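Local coordinates for putative Lipoprotein (Shewanella oneidensis, PDB 3U24), which is of unknown function but binds zinc and calcium ions and, as a putative lipoprotein of the DUF885 family in the peptidase MA clan, may be related to zinc metallopeptidases, at residues E244-Q248 and M258-Q262; M278-T282 and A301-I306; I473-D479 and V519-Y525; L478-H483 and A514-Q518. All blocks are in the same frame, centred on the assembly; numbering follows the deposited sequence.

Contact 1. Residues E244-Q248 and M258-Q262; sequences ELYEQ and MTAKQ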
loop_
_atom_site.group_PDB
_atom_site.type_symbol
_atom_site.label_atom_id
_atom_site.label_comp_id
_atom_site.label_asym_id
_atom_site.label_seq_id
_atom_site.Cartn_x
_atom_site.Cartn_y
_atom_site.Cartn_z
ATOM N N GLU A 244 -0.626 13.193 -18.773
ATOM C CA GLU A 244 0.136 14.236 -18.115
ATOM C C GLU A 244 0.072 14.076 -16.588
ATOM O O GLU A 244 1.105 14.110 -15.923
ATOM C CB GLU A 244 -0.289 15.650 -18.530
ATOM C CG GLU A 244 0.673 16.726 -17.964
ATOM C CD GLU A 244 0.535 18.149 -18.537
ATOM O OE1 GLU A 244 -0.605 18.595 -18.844
ATOM O OE2 GLU A 244 1.589 18.855 -18.651
ATOM N N LEU A 245 -1.130 13.936 -16.043
ATOM C CA LEU A 245 -1.307 13.766 -14.603
ATOM C C LEU A 245 -0.727 12.435 -14.102
ATOM O O LEU A 245 -0.204 12.369 -12.989
ATOM C CB LEU A 245 -2.766 13.924 -14.193
ATOM C CG LEU A 245 -3.372 15.323 -14.373
ATOM C CD1 LEU A 245 -4.878 15.292 -14.093
ATOM C CD2 LEU A 245 -2.684 16.361 -13.488
ATOM N N TYR A 246 -0.778 11.410 -14.949
ATOM C CA TYR A 246 -0.375 10.080 -14.541
ATOM C C TYR A 246 1.128 10.066 -14.363
ATOM O O TYR A 246 1.616 9.645 -13.322
ATOM C CB TYR A 246 -0.831 9.019 -15.534
ATOM C CG TYR A 246 -0.669 7.602 -15.026
ATOM C CD1 TYR A 246 0.532 6.940 -15.184
ATOM C CD2 TYR A 246 -1.711 6.935 -14.422
ATOM C CE1 TYR A 246 0.721 5.652 -14.748
ATOM C CE2 TYR A 246 -1.554 5.648 -13.965
ATOM C CZ TYR A 246 -0.311 5.003 -14.141
ATOM O OH TYR A 246 -0.092 3.711 -13.718
ATOM N N GLU A 247 1.853 10.584 -15.338
ATOM C CA GLU A 247 3.295 10.704 -15.220
ATOM C C GLU A 247 3.731 11.555 -14.024
ATOM O O GLU A 247 4.686 11.191 -13.326
ATOM C CB GLU A 247 3.891 11.287 -16.482
ATOM C CG GLU A 247 3.811 10.367 -17.710
ATOM C CD GLU A 247 4.799 9.204 -17.653
ATOM O OE1 GLU A 247 5.571 9.074 -16.657
ATOM O OE2 GLU A 247 4.794 8.380 -18.593
ATOM N N GLN A 248 3.056 12.681 -13.776
ATOM C CA GLN A 248 3.435 13.530 -12.652
ATOM C C GLN A 248 3.149 12.739 -11.368
ATOM O O GLN A 248 4.003 12.705 -10.464
ATOM C CB GLN A 248 2.728 14.919 -12.653
ATOM C CG GLN A 248 3.160 15.870 -13.770
ATOM C CD GLN A 248 2.252 17.127 -14.065
ATOM O OE1 GLN A 248 1.065 17.196 -13.722
ATOM N NE2 GLN A 248 2.835 18.099 -14.768
HETATM N N MSE A 258 12.624 6.036 -13.928
HETATM C CA MSE A 258 12.138 6.004 -15.318
HETATM C C MSE A 258 10.715 6.593 -15.350
HETATM O O MSE A 258 10.118 6.845 -14.277
HETATM C CB MSE A 258 12.158 4.574 -15.837
HETATM C CG MSE A 258 11.147 3.666 -15.169
HETATM SE SE MSE A 258 11.261 1.745 -15.677
HETATM C CE MSE A 258 12.319 0.959 -14.207
ATOM N N THR A 259 10.189 6.850 -16.545
ATOM C CA THR A 259 8.781 7.292 -16.664
ATOM C C THR A 259 7.828 6.095 -16.578
ATOM O O THR A 259 8.248 4.931 -16.674
ATOM C CB THR A 259 8.506 7.977 -18.010
ATOM O OG1 THR A 259 8.655 6.997 -19.033
ATOM C CG2 THR A 259 9.461 9.163 -18.258
ATOM N N ALA A 260 6.529 6.391 -16.492
ATOM C CA ALA A 260 5.501 5.346 -16.409
ATOM C C ALA A 260 5.445 4.642 -17.755
ATOM O O ALA A 260 5.312 3.437 -17.813
ATOM C CB ALA A 260 4.138 5.938 -16.035
ATOM N N LYS A 261 5.610 5.405 -18.835
ATOM C CA LYS A 261 5.604 4.841 -20.177
ATOM C C LYS A 261 6.754 3.848 -20.284
ATOM O O LYS A 261 6.613 2.770 -20.786
ATOM C CB LYS A 261 5.773 5.955 -21.209
ATOM C CG LYS A 261 5.732 5.483 -22.662
ATOM C CD LYS A 261 5.716 6.675 -23.594
ATOM C CE LYS A 261 5.239 6.280 -24.985
ATOM N NZ LYS A 261 5.622 7.349 -25.946
ATOM N N GLN A 262 7.913 4.224 -19.774
ATOM C CA GLN A 262 9.019 3.279 -19.815
ATOM C C GLN A 262 8.725 2.002 -19.038
ATOM O O GLN A 262 9.043 0.895 -19.491
ATOM C CB GLN A 262 10.306 3.925 -19.289
ATOM C CG GLN A 262 11.029 4.808 -20.274
ATOM C CD GLN A 262 12.193 5.479 -19.569
ATOM O OE1 GLN A 262 12.001 6.296 -18.662
ATOM N NE2 GLN A 262 13.410 5.105 -19.950
#
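The carboxylate of Glu-247 takes two consecutive backbone amides, one on each oxygen. Ala-260 N reaches Glu-247 OE1 at 2.9 Å in a nearly straight bond, with an N-H...O angle of 172°. Lys-261 N reaches Glu-247 OE2 at 3.1 Å and is more bent. Both amides come in on the syn side and lie somewhat out of the carboxylate plane. The bend at chi2 (-74°) folds the glutamate chain over, so that its end faces the amides although its CB does not. The two amides belong to the first turn of helix 260-289, where N-H groups have no carbonyl of an earlier turn to meet; a carboxylate here would also be favoured by the helix dipole. This is the point where the chain, having left helix 243-254, starts its next helix. That start carries a capping box: Thr-259, the N-cap, accepts from Gln-262 N on its OG1 at 3.0 Å, while Gln-262 OE1 takes Thr-259 N at 2.8 Å. The two residues thus bind each other's backbone amides, and Glu-247 serves the amides between them. Beside this polar cluster, Ala-260 CB sits at the edge of the Tyr-246 ring, 3.7 Å from Tyr-246 CE1. The ring's hydroxyl runs on to hydrogen-bond Asp-479 in helix 459-485, and Tyr-480 of the same helix touches Ala-260 and Lys-261.

Contact 2. Residues M278-T282 and A301-I306; sequences MAKIT and AIRQLI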
loop_
_atom_site.group_PDB
_atom_site.type_symbol
_atom_site.label_atom_id
_atom_site.label_comp_id
_atom_site.label_asym_id
_atom_site.label_seq_id
_atom_site.Cartn_x
_atom_site.Cartn_y
_atom_site.Cartn_z
HETATM N N MSE A 278 6.584 -20.133 -19.163
HETATM C CA MSE A 278 5.482 -20.965 -18.705
HETATM C C MSE A 278 5.025 -21.997 -19.755
HETATM O O MSE A 278 4.680 -23.125 -19.381
HETATM C CB MSE A 278 4.288 -20.113 -18.296
HETATM C CG MSE A 278 4.532 -19.298 -17.055
HETATM SE SE MSE A 278 3.085 -18.041 -16.763
HETATM C CE MSE A 278 1.949 -19.234 -15.652
ATOM N N ALA A 279 5.009 -21.606 -21.031
ATOM C CA ALA A 279 4.622 -22.513 -22.103
ATOM C C ALA A 279 5.606 -23.681 -22.191
ATOM O O ALA A 279 5.185 -24.821 -22.309
ATOM C CB ALA A 279 4.504 -21.787 -23.444
ATOM N N LYS A 280 6.894 -23.398 -22.073
ATOM C CA LYS A 280 7.926 -24.443 -22.070
ATOM C C LYS A 280 7.764 -25.382 -20.911
ATOM O O LYS A 280 7.864 -26.572 -21.087
ATOM C CB LYS A 280 9.323 -23.844 -21.991
ATOM C CG LYS A 280 9.774 -23.192 -23.293
ATOM C CD LYS A 280 11.106 -22.445 -23.135
ATOM C CE LYS A 280 11.365 -21.511 -24.327
ATOM N NZ LYS A 280 11.764 -20.131 -23.889
ATOM N N ILE A 281 7.508 -24.857 -19.715
ATOM C CA ILE A 281 7.369 -25.734 -18.579
ATOM C C ILE A 281 6.152 -26.612 -18.778
ATOM O O ILE A 281 6.182 -27.819 -18.449
ATOM C CB ILE A 281 7.295 -24.995 -17.236
ATOM C CG1 ILE A 281 8.603 -24.224 -17.007
ATOM C CG2 ILE A 281 7.070 -25.980 -16.094
ATOM C CD1 ILE A 281 8.572 -23.225 -15.863
ATOM N N THR A 282 5.096 -26.026 -19.332
ATOM C CA THR A 282 3.837 -26.714 -19.431
ATOM C C THR A 282 3.999 -27.881 -20.392
ATOM O O THR A 282 3.574 -28.970 -20.067
ATOM C CB THR A 282 2.714 -25.729 -19.793
ATOM O OG1 THR A 282 2.546 -24.838 -18.682
ATOM C CG2 THR A 282 1.380 -26.421 -20.078
ATOM N N ALA A 301 -3.803 -24.569 -22.234
ATOM C CA ALA A 301 -2.920 -25.566 -21.625
ATOM C C ALA A 301 -2.308 -25.089 -20.296
ATOM O O ALA A 301 -2.361 -25.790 -19.278
ATOM C CB ALA A 301 -1.812 -25.919 -22.597
ATOM N N ILE A 302 -1.707 -23.908 -20.300
ATOM C CA ILE A 302 -1.073 -23.376 -19.062
ATOM C C ILE A 302 -2.114 -23.231 -17.944
ATOM O O ILE A 302 -1.870 -23.653 -16.827
ATOM C CB ILE A 302 -0.385 -22.041 -19.318
ATOM C CG1 ILE A 302 0.838 -22.241 -20.226
ATOM C CG2 ILE A 302 0.016 -21.356 -18.026
ATOM C CD1 ILE A 302 1.356 -20.937 -20.795
ATOM N N ARG A 303 -3.286 -22.698 -18.278
ATOM C CA ARG A 303 -4.392 -22.500 -17.333
ATOM C C ARG A 303 -4.872 -23.831 -16.747
ATOM O O ARG A 303 -5.153 -23.919 -15.560
ATOM C CB ARG A 303 -5.555 -21.731 -18.005
ATOM C CG ARG A 303 -6.796 -21.479 -17.127
ATOM C CD ARG A 303 -6.448 -20.653 -15.866
ATOM N NE ARG A 303 -7.593 -20.399 -14.962
ATOM C CZ ARG A 303 -8.340 -19.282 -14.910
ATOM N NH1 ARG A 303 -8.119 -18.234 -15.711
ATOM N NH2 ARG A 303 -9.339 -19.217 -14.029
ATOM N N GLN A 304 -4.885 -24.877 -17.557
ATOM C CA GLN A 304 -5.378 -26.157 -17.098
ATOM C C GLN A 304 -4.377 -26.865 -16.211
ATOM O O GLN A 304 -4.750 -27.461 -15.202
ATOM C CB GLN A 304 -5.828 -27.045 -18.290
ATOM C CG GLN A 304 -7.199 -26.631 -18.836
ATOM C CD GLN A 304 -7.633 -27.380 -20.097
ATOM O OE1 GLN A 304 -7.026 -28.382 -20.495
ATOM N NE2 GLN A 304 -8.696 -26.886 -20.738
ATOM N N LEU A 305 -3.108 -26.827 -16.593
ATOM C CA LEU A 305 -2.066 -27.377 -15.743
ATOM C C LEU A 305 -2.052 -26.629 -14.431
ATOM O O LEU A 305 -2.033 -27.221 -13.391
ATOM C CB LEU A 305 -0.689 -27.292 -16.415
ATOM C CG LEU A 305 0.524 -27.846 -15.646
ATOM C CD1 LEU A 305 0.269 -29.264 -15.137
ATOM C CD2 LEU A 305 1.746 -27.803 -16.533
ATOM N N ILE A 306 -2.122 -25.322 -14.461
ATOM C CA ILE A 306 -2.104 -24.565 -13.199
ATOM C C ILE A 306 -3.289 -24.956 -12.326
ATOM O O ILE A 306 -3.123 -25.176 -11.125
ATOM C CB ILE A 306 -2.102 -23.036 -13.452
ATOM C CG1 ILE A 306 -0.712 -22.589 -13.952
ATOM C CG2 ILE A 306 -2.477 -22.222 -12.187
ATOM C CD1 ILE A 306 -0.677 -21.123 -14.369
#
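Ile-302 lies against Thr-282, Met-278 and Ala-279 where two successive helices, 260-289 and 298-309, pack in this mainly helical fold. The short segments cross at 62°, and their axes approach to 9.7 Å at closest. From CB outward, Ile-302 first meets Thr-282, and its two branches then part to separate neighbours. Ile-302 CB lies 4.1 Å from Thr-282 OG1, and Ile-302 CG1 comes closer to that same oxygen, at 3.5 Å. The other branch turns to the selenomethionine Met-278, Ile-302 CG2 touching Met-278 CE at 3.7 Å. Ile-302 CD1, at the tip, reaches the backbone of helix 260-289 and rests 3.7 Å from Ala-279 N. Because CG1 stands beside the backbone N (chi1 -68°), the long branch is aimed at the partner helix. Met-278 crosses Ile-302 at about a right angle, and its bent end brings Met-278 CE to 3.5 Å from Ile-306 CD1, a tight carbon pair. On the other flank, Leu-305 and Thr-282 slide past each other in opposite directions, with Leu-305 CD2 against Thr-282 CA. Phe-501 also touches Met-278 and Ile-302, and Leu-463 of helix 459-485 touches Leu-305. The buried hydroxyl of Thr-282 is satisfied inside its own helix: Thr-282 OG1 donates to Met-278 O at 2.8 Å, from the opposite face of the carbonyl plane to Thr-282 N, which binds the same oxygen.

Contact 3. Residues I473-D479 and V519-Y525; sequences ICNTILD and VQLTSYY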
loop_
_atom_site.group_PDB
_atom_site.type_symbol
_atom_site.label_atom_id
_atom_site.label_comp_id
_atom_site.label_asym_id
_atom_site.label_seq_id
_atom_site.Cartn_x
_atom_site.Cartn_y
_atom_site.Cartn_z
ATOM N N ILE A 473 3.234 -7.810 -12.989
ATOM C CA ILE A 473 3.405 -7.280 -14.336
ATOM C C ILE A 473 2.057 -6.728 -14.866
ATOM O O ILE A 473 1.976 -5.552 -15.300
ATOM C CB ILE A 473 3.983 -8.360 -15.297
ATOM C CG1 ILE A 473 5.373 -8.854 -14.793
ATOM C CG2 ILE A 473 4.095 -7.822 -16.710
ATOM C CD1 ILE A 473 5.905 -10.087 -15.528
ATOM N N CYS A 474 1.013 -7.557 -14.803
ATOM C CA CYS A 474 -0.282 -7.149 -15.305
ATOM C C CYS A 474 -0.949 -6.056 -14.469
ATOM O O CYS A 474 -1.755 -5.291 -15.001
ATOM C CB CYS A 474 -1.206 -8.349 -15.540
ATOM S SG CYS A 474 -0.565 -9.503 -16.815
ATOM N N ASN A 475 -0.597 -5.919 -13.199
ATOM C CA ASN A 475 -1.079 -4.765 -12.410
ATOM C C ASN A 475 -0.641 -3.439 -13.046
ATOM O O ASN A 475 -1.416 -2.476 -13.040
ATOM C CB ASN A 475 -0.553 -4.774 -10.967
ATOM C CG ASN A 475 -1.357 -5.676 -10.030
ATOM O OD1 ASN A 475 -2.447 -6.165 -10.342
ATOM N ND2 ASN A 475 -0.821 -5.851 -8.829
ATOM N N THR A 476 0.604 -3.401 -13.562
ATOM C CA THR A 476 1.185 -2.236 -14.196
ATOM C C THR A 476 0.536 -1.971 -15.541
ATOM O O THR A 476 0.142 -0.848 -15.831
ATOM C CB THR A 476 2.730 -2.381 -14.346
ATOM O OG1 THR A 476 3.297 -2.298 -13.054
ATOM C CG2 THR A 476 3.367 -1.295 -15.210
ATOM N N ILE A 477 0.419 -3.000 -16.355
ATOM C CA ILE A 477 -0.281 -2.885 -17.647
ATOM C C ILE A 477 -1.704 -2.322 -17.469
ATOM O O ILE A 477 -2.138 -1.398 -18.180
ATOM C CB ILE A 477 -0.290 -4.236 -18.372
ATOM C CG1 ILE A 477 1.146 -4.643 -18.658
ATOM C CG2 ILE A 477 -1.073 -4.195 -19.687
ATOM C CD1 ILE A 477 1.283 -5.990 -19.311
ATOM N N LEU A 478 -2.410 -2.861 -16.505
ATOM C CA LEU A 478 -3.784 -2.506 -16.256
ATOM C C LEU A 478 -3.895 -1.059 -15.808
ATOM O O LEU A 478 -4.684 -0.260 -16.368
ATOM C CB LEU A 478 -4.355 -3.427 -15.177
ATOM C CG LEU A 478 -5.758 -3.098 -14.642
ATOM C CD1 LEU A 478 -6.778 -3.768 -15.519
ATOM C CD2 LEU A 478 -5.996 -3.590 -13.217
ATOM N N ASP A 479 -3.096 -0.698 -14.804
ATOM C CA ASP A 479 -3.244 0.639 -14.227
ATOM C C ASP A 479 -2.939 1.717 -15.274
ATOM O O ASP A 479 -3.696 2.686 -15.434
ATOM C CB ASP A 479 -2.397 0.831 -12.981
ATOM C CG ASP A 479 -2.772 2.102 -12.212
ATOM O OD1 ASP A 479 -3.846 2.113 -11.538
ATOM O OD2 ASP A 479 -1.972 3.076 -12.254
ATOM N N VAL A 519 -1.821 4.793 -10.069
ATOM C CA VAL A 519 -0.381 4.675 -9.812
ATOM C C VAL A 519 -0.013 3.620 -8.761
ATOM O O VAL A 519 0.917 2.819 -8.954
ATOM C CB VAL A 519 0.239 6.070 -9.524
ATOM C CG1 VAL A 519 1.646 5.951 -9.023
ATOM C CG2 VAL A 519 0.225 6.909 -10.803
ATOM N N GLN A 520 -0.752 3.551 -7.664
ATOM C CA GLN A 520 -0.393 2.610 -6.584
ATOM C C GLN A 520 -0.179 1.170 -7.093
ATOM O O GLN A 520 0.708 0.451 -6.619
ATOM C CB GLN A 520 -1.413 2.705 -5.431
ATOM C CG GLN A 520 -1.045 1.917 -4.163
ATOM C CD GLN A 520 -1.196 0.401 -4.342
ATOM O OE1 GLN A 520 -2.039 -0.061 -5.113
ATOM N NE2 GLN A 520 -0.326 -0.369 -3.669
ATOM N N LEU A 521 -0.958 0.769 -8.091
ATOM C CA LEU A 521 -0.900 -0.609 -8.641
ATOM C C LEU A 521 0.412 -0.885 -9.341
ATOM O O LEU A 521 0.810 -2.037 -9.398
ATOM C CB LEU A 521 -2.067 -0.916 -9.591
ATOM C CG LEU A 521 -3.294 -1.464 -8.859
ATOM C CD1 LEU A 521 -4.523 -1.403 -9.772
ATOM C CD2 LEU A 521 -3.030 -2.884 -8.361
ATOM N N THR A 522 1.080 0.139 -9.868
ATOM C CA THR A 522 2.402 -0.058 -10.487
ATOM C C THR A 522 3.565 -0.249 -9.479
ATOM O O THR A 522 4.664 -0.636 -9.863
ATOM C CB THR A 522 2.790 1.120 -11.417
ATOM O OG1 THR A 522 3.086 2.268 -10.612
ATOM C CG2 THR A 522 1.651 1.464 -12.400
ATOM N N SER A 523 3.324 -0.026 -8.183
ATOM C CA SER A 523 4.410 0.106 -7.227
ATOM C C SER A 523 5.208 -1.183 -7.119
ATOM O O SER A 523 6.458 -1.165 -7.017
ATOM C CB SER A 523 3.901 0.610 -5.854
ATOM O OG SER A 523 2.980 -0.266 -5.235
ATOM N N TYR A 524 4.497 -2.300 -7.202
ATOM C CA TYR A 524 5.108 -3.616 -7.014
ATOM C C TYR A 524 6.134 -3.892 -8.090
ATOM O O TYR A 524 7.295 -4.241 -7.790
ATOM C CB TYR A 524 4.062 -4.714 -7.000
ATOM C CG TYR A 524 2.908 -4.390 -6.101
ATOM C CD1 TYR A 524 1.821 -3.650 -6.589
ATOM C CD2 TYR A 524 2.886 -4.813 -4.780
ATOM C CE1 TYR A 524 0.766 -3.323 -5.781
ATOM C CE2 TYR A 524 1.826 -4.485 -3.948
ATOM C CZ TYR A 524 0.777 -3.756 -4.450
ATOM O OH TYR A 524 -0.287 -3.407 -3.682
ATOM N N TYR A 525 5.732 -3.719 -9.340
ATOM C CA TYR A 525 6.608 -4.045 -10.447
ATOM C C TYR A 525 7.732 -3.006 -10.589
ATOM O O TYR A 525 8.848 -3.335 -10.946
ATOM C CB TYR A 525 5.809 -4.108 -11.735
ATOM C CG TYR A 525 6.612 -4.454 -12.941
ATOM C CD1 TYR A 525 7.204 -5.693 -13.074
ATOM C CD2 TYR A 525 6.749 -3.548 -13.972
ATOM C CE1 TYR A 525 7.952 -6.014 -14.187
ATOM C CE2 TYR A 525 7.455 -3.862 -15.113
ATOM C CZ TYR A 525 8.040 -5.100 -15.212
ATOM O OH TYR A 525 8.784 -5.355 -16.324
HETATM O O HOH W 1 2.803 -3.630 -10.446
HETATM O O HOH W 2 -3.476 2.186 -8.655
#
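Helix 459-485 packs here against the turn that leads into helix 523-542, next to the zinc site formed by His-408, His-414 and Glu-439. Asp-479 and Thr-476 make the polar links, one at each end of Leu-521. Val-519 N donates to Asp-479 OD2 at 2.8 Å on the syn side, 25° out of the carboxylate plane. The same oxygen also binds the hydroxyl of Tyr-246, while Asp-479 OD1 accepts from a water at 2.9 Å that in turn accepts from Leu-521 N at 2.9 Å. The aspartate swings its carboxylate out to residues 519-521 because chi1 (-168°) sets CG opposite the backbone N. A second water bridges at Thr-476: it accepts from Thr-476 OG1 at 3.0 Å and from Tyr-525 N, and donates to Leu-521 O at 2.8 Å. The amide and carbonyl of Leu-521 are thus each linked by a water to a side chain of helix 459-485. Between the two bridges Leu-521 is wedged inward. Leu-521 CD2 lies 3.7 Å from Asn-475 CG, the side chains crossing at about a right angle, and Leu-521 CB rests against Asp-479 CB. Asn-475 OD1 itself is bonded to Lys-510. At the far end Tyr-525 CE1 meets Ile-473 CG1 at 3.9 Å, and the ring's hydroxyl reaches Asp-270. Gln-520 NE2 donates to the Tyr-524 hydroxyl, which Arg-513 also binds. Tyr-524 stands beside Glu-439 and the zinc ion, so the turn brings a tyrosine to the edge of a His-His-Glu zinc site, consistent with the protein's place in the peptidase MA clan.

Contact 4. Residues L478-H483 and A514-Q518; sequences LDYSIH and ATLSQ. With ACY (acetic acid), chain Q.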
loop_
_atom_site.group_PDB
_atom_site.type_symbol
_atom_site.label_atom_id
_atom_site.label_comp_id
_atom_site.label_asym_id
_atom_site.label_seq_id
_atom_site.Cartn_x
_atom_site.Cartn_y
_atom_site.Cartn_z
ATOM N N LEU A 478 -2.410 -2.861 -16.505
ATOM C CA LEU A 478 -3.784 -2.506 -16.256
ATOM C C LEU A 478 -3.895 -1.059 -15.808
ATOM O O LEU A 478 -4.684 -0.260 -16.368
ATOM C CB LEU A 478 -4.355 -3.427 -15.177
ATOM C CG LEU A 478 -5.758 -3.098 -14.642
ATOM C CD1 LEU A 478 -6.778 -3.768 -15.519
ATOM C CD2 LEU A 478 -5.996 -3.590 -13.217
ATOM N N ASP A 479 -3.096 -0.698 -14.804
ATOM C CA ASP A 479 -3.244 0.639 -14.227
ATOM C C ASP A 479 -2.939 1.717 -15.274
ATOM O O ASP A 479 -3.696 2.686 -15.434
ATOM C CB ASP A 479 -2.397 0.831 -12.981
ATOM C CG ASP A 479 -2.772 2.102 -12.212
ATOM O OD1 ASP A 479 -3.846 2.113 -11.538
ATOM O OD2 ASP A 479 -1.972 3.076 -12.254
ATOM N N TYR A 480 -1.863 1.495 -16.018
ATOM C CA TYR A 480 -1.412 2.411 -17.043
ATOM C C TYR A 480 -2.398 2.467 -18.188
ATOM O O TYR A 480 -2.792 3.551 -18.617
ATOM C CB TYR A 480 -0.014 1.992 -17.545
ATOM C CG TYR A 480 0.608 2.948 -18.541
ATOM C CD1 TYR A 480 1.303 4.076 -18.117
ATOM C CD2 TYR A 480 0.470 2.750 -19.904
ATOM C CE1 TYR A 480 1.863 4.981 -19.046
ATOM C CE2 TYR A 480 1.014 3.639 -20.832
ATOM C CZ TYR A 480 1.731 4.744 -20.405
ATOM O OH TYR A 480 2.285 5.629 -21.342
ATOM N N SER A 481 -2.805 1.302 -18.686
ATOM C CA SER A 481 -3.683 1.271 -19.854
ATOM C C SER A 481 -5.037 1.911 -19.580
ATOM O O SER A 481 -5.573 2.569 -20.443
ATOM C CB SER A 481 -3.818 -0.132 -20.418
ATOM O OG SER A 481 -2.509 -0.651 -20.684
ATOM N N ILE A 482 -5.555 1.745 -18.378
ATOM C CA ILE A 482 -6.834 2.340 -17.989
ATOM C C ILE A 482 -6.743 3.872 -17.967
ATOM O O ILE A 482 -7.546 4.548 -18.566
ATOM C CB ILE A 482 -7.280 1.788 -16.609
ATOM C CG1 ILE A 482 -7.798 0.364 -16.782
ATOM C CG2 ILE A 482 -8.372 2.658 -15.966
ATOM C CD1 ILE A 482 -8.109 -0.329 -15.460
ATOM N N HIS A 483 -5.720 4.407 -17.328
ATOM C CA HIS A 483 -5.598 5.839 -17.124
ATOM C C HIS A 483 -5.002 6.611 -18.284
ATOM O O HIS A 483 -5.272 7.806 -18.434
ATOM C CB HIS A 483 -4.825 6.078 -15.853
ATOM C CG HIS A 483 -5.630 5.762 -14.654
ATOM N ND1 HIS A 483 -6.666 6.530 -14.278
ATOM C CD2 HIS A 483 -5.625 4.667 -13.802
ATOM C CE1 HIS A 483 -7.261 5.972 -13.224
ATOM N NE2 HIS A 483 -6.610 4.850 -12.913
ATOM N N ALA A 514 -8.587 -0.026 -9.860
ATOM C CA ALA A 514 -7.996 0.848 -10.894
ATOM C C ALA A 514 -8.903 2.005 -11.293
ATOM O O ALA A 514 -8.400 3.028 -11.757
ATOM C CB ALA A 514 -7.613 0.053 -12.122
ATOM N N THR A 515 -10.216 1.863 -11.121
ATOM C CA THR A 515 -11.121 2.944 -11.403
ATOM C C THR A 515 -11.064 3.962 -10.283
ATOM O O THR A 515 -11.327 5.136 -10.508
ATOM C CB THR A 515 -12.595 2.484 -11.562
ATOM O OG1 THR A 515 -13.120 1.937 -10.321
ATOM C CG2 THR A 515 -12.736 1.447 -12.643
ATOM N N LEU A 516 -10.728 3.526 -9.076
ATOM C CA LEU A 516 -10.795 4.387 -7.896
ATOM C C LEU A 516 -9.446 4.929 -7.454
ATOM O O LEU A 516 -9.383 5.901 -6.754
ATOM C CB LEU A 516 -11.502 3.656 -6.723
ATOM C CG LEU A 516 -13.025 3.448 -6.937
ATOM C CD1 LEU A 516 -13.639 2.504 -5.889
ATOM C CD2 LEU A 516 -13.753 4.783 -6.961
ATOM N N SER A 517 -8.375 4.276 -7.855
ATOM C CA SER A 517 -7.025 4.711 -7.525
ATOM C C SER A 517 -6.168 4.721 -8.796
ATOM O O SER A 517 -6.523 4.116 -9.828
ATOM C CB SER A 517 -6.411 3.756 -6.506
ATOM O OG SER A 517 -6.157 2.501 -7.119
ATOM N N GLN A 518 -5.058 5.431 -8.717
ATOM C CA GLN A 518 -4.119 5.586 -9.814
ATOM C C GLN A 518 -2.698 5.412 -9.257
ATOM O O GLN A 518 -2.447 5.800 -8.088
ATOM C CB GLN A 518 -4.245 6.983 -10.424
ATOM C CG GLN A 518 -5.673 7.447 -10.615
ATOM C CD GLN A 518 -6.221 8.066 -9.363
ATOM O OE1 GLN A 518 -5.478 8.634 -8.599
ATOM N NE2 GLN A 518 -7.510 7.939 -9.140
HETATM C C ACY Q . -7.643 9.631 -5.949
HETATM O O ACY Q . -8.512 8.762 -6.226
HETATM O OXT ACY Q . -6.407 9.488 -6.200
HETATM C CH3 ACY Q . -8.078 10.869 -5.239
HETATM O O HOH W 2 -3.476 2.186 -8.655
#
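His-483 NE2 donates to two backbone carbonyls at once. Ala-514 O is the closer to His-483 NE2, at 2.8 Å, and is approached nearly along its C=O axis; Ser-517 O follows at 3.2 Å, and both oxygens are tilted from the ring plane. The shared N-H accounts for the bent angles, 132° to Ala-514. The imidazole is sandwiched as well. Gln-518 CG lies over one face, a CH-pi contact with CG 3.8 Å from the ring centroid, and Ile-482 CG2 covers the opposite face toward the rim. The glutamine amide stands almost perpendicular to the ring, because the chain bends at chi2 (85°) and carries the amide off beyond the ring. There Gln-518 NE2 donates to O of an acetic acid molecule at 3.2 Å, probably picked up from the crystallisation liquor. Beside the histidine, Ala-514 CB fits tightly against Ile-482 CD1 at 3.4 Å and more loosely against Leu-478 CD2 at 4.1 Å. Further out, His-483 ND1 accepts from Ile-241 N, which settles the ring's rotation and is consistent with a neutral imidazole carrying its proton on NE2. Ser-517 OG binds Arg-513 O and also accepts from the water that donates to Asp-479 OD1. Gln-518 O is held by Lys-249 of helix 243-254. In this way the C-terminal end of helix 504-516 and the residues leaving it lie along helix 459-485, near its own C-terminal end, with helix 489-499 touching Leu-478 on a further flank.

Overall arrangement
From the N terminus, contact 1 comes first and closes the short connection between helix 243-254 and helix 260-289. Contact 2 follows in series, joining the later part of helix 260-289 to helix 298-309; its centre lies about 34 Å from that of contact 1. Much later, contact 3 closes a long loop from helix 459-485 to the start of helix 523-542, and contact 4 is nested inside it, bringing in the end of helix 504-516. Contacts 3 and 4 share Leu-478, Asp-479 and a water. Asp-479 also receives Tyr-246, so contacts 1, 3 and 4 form one cluster, while contact 2 stands apart.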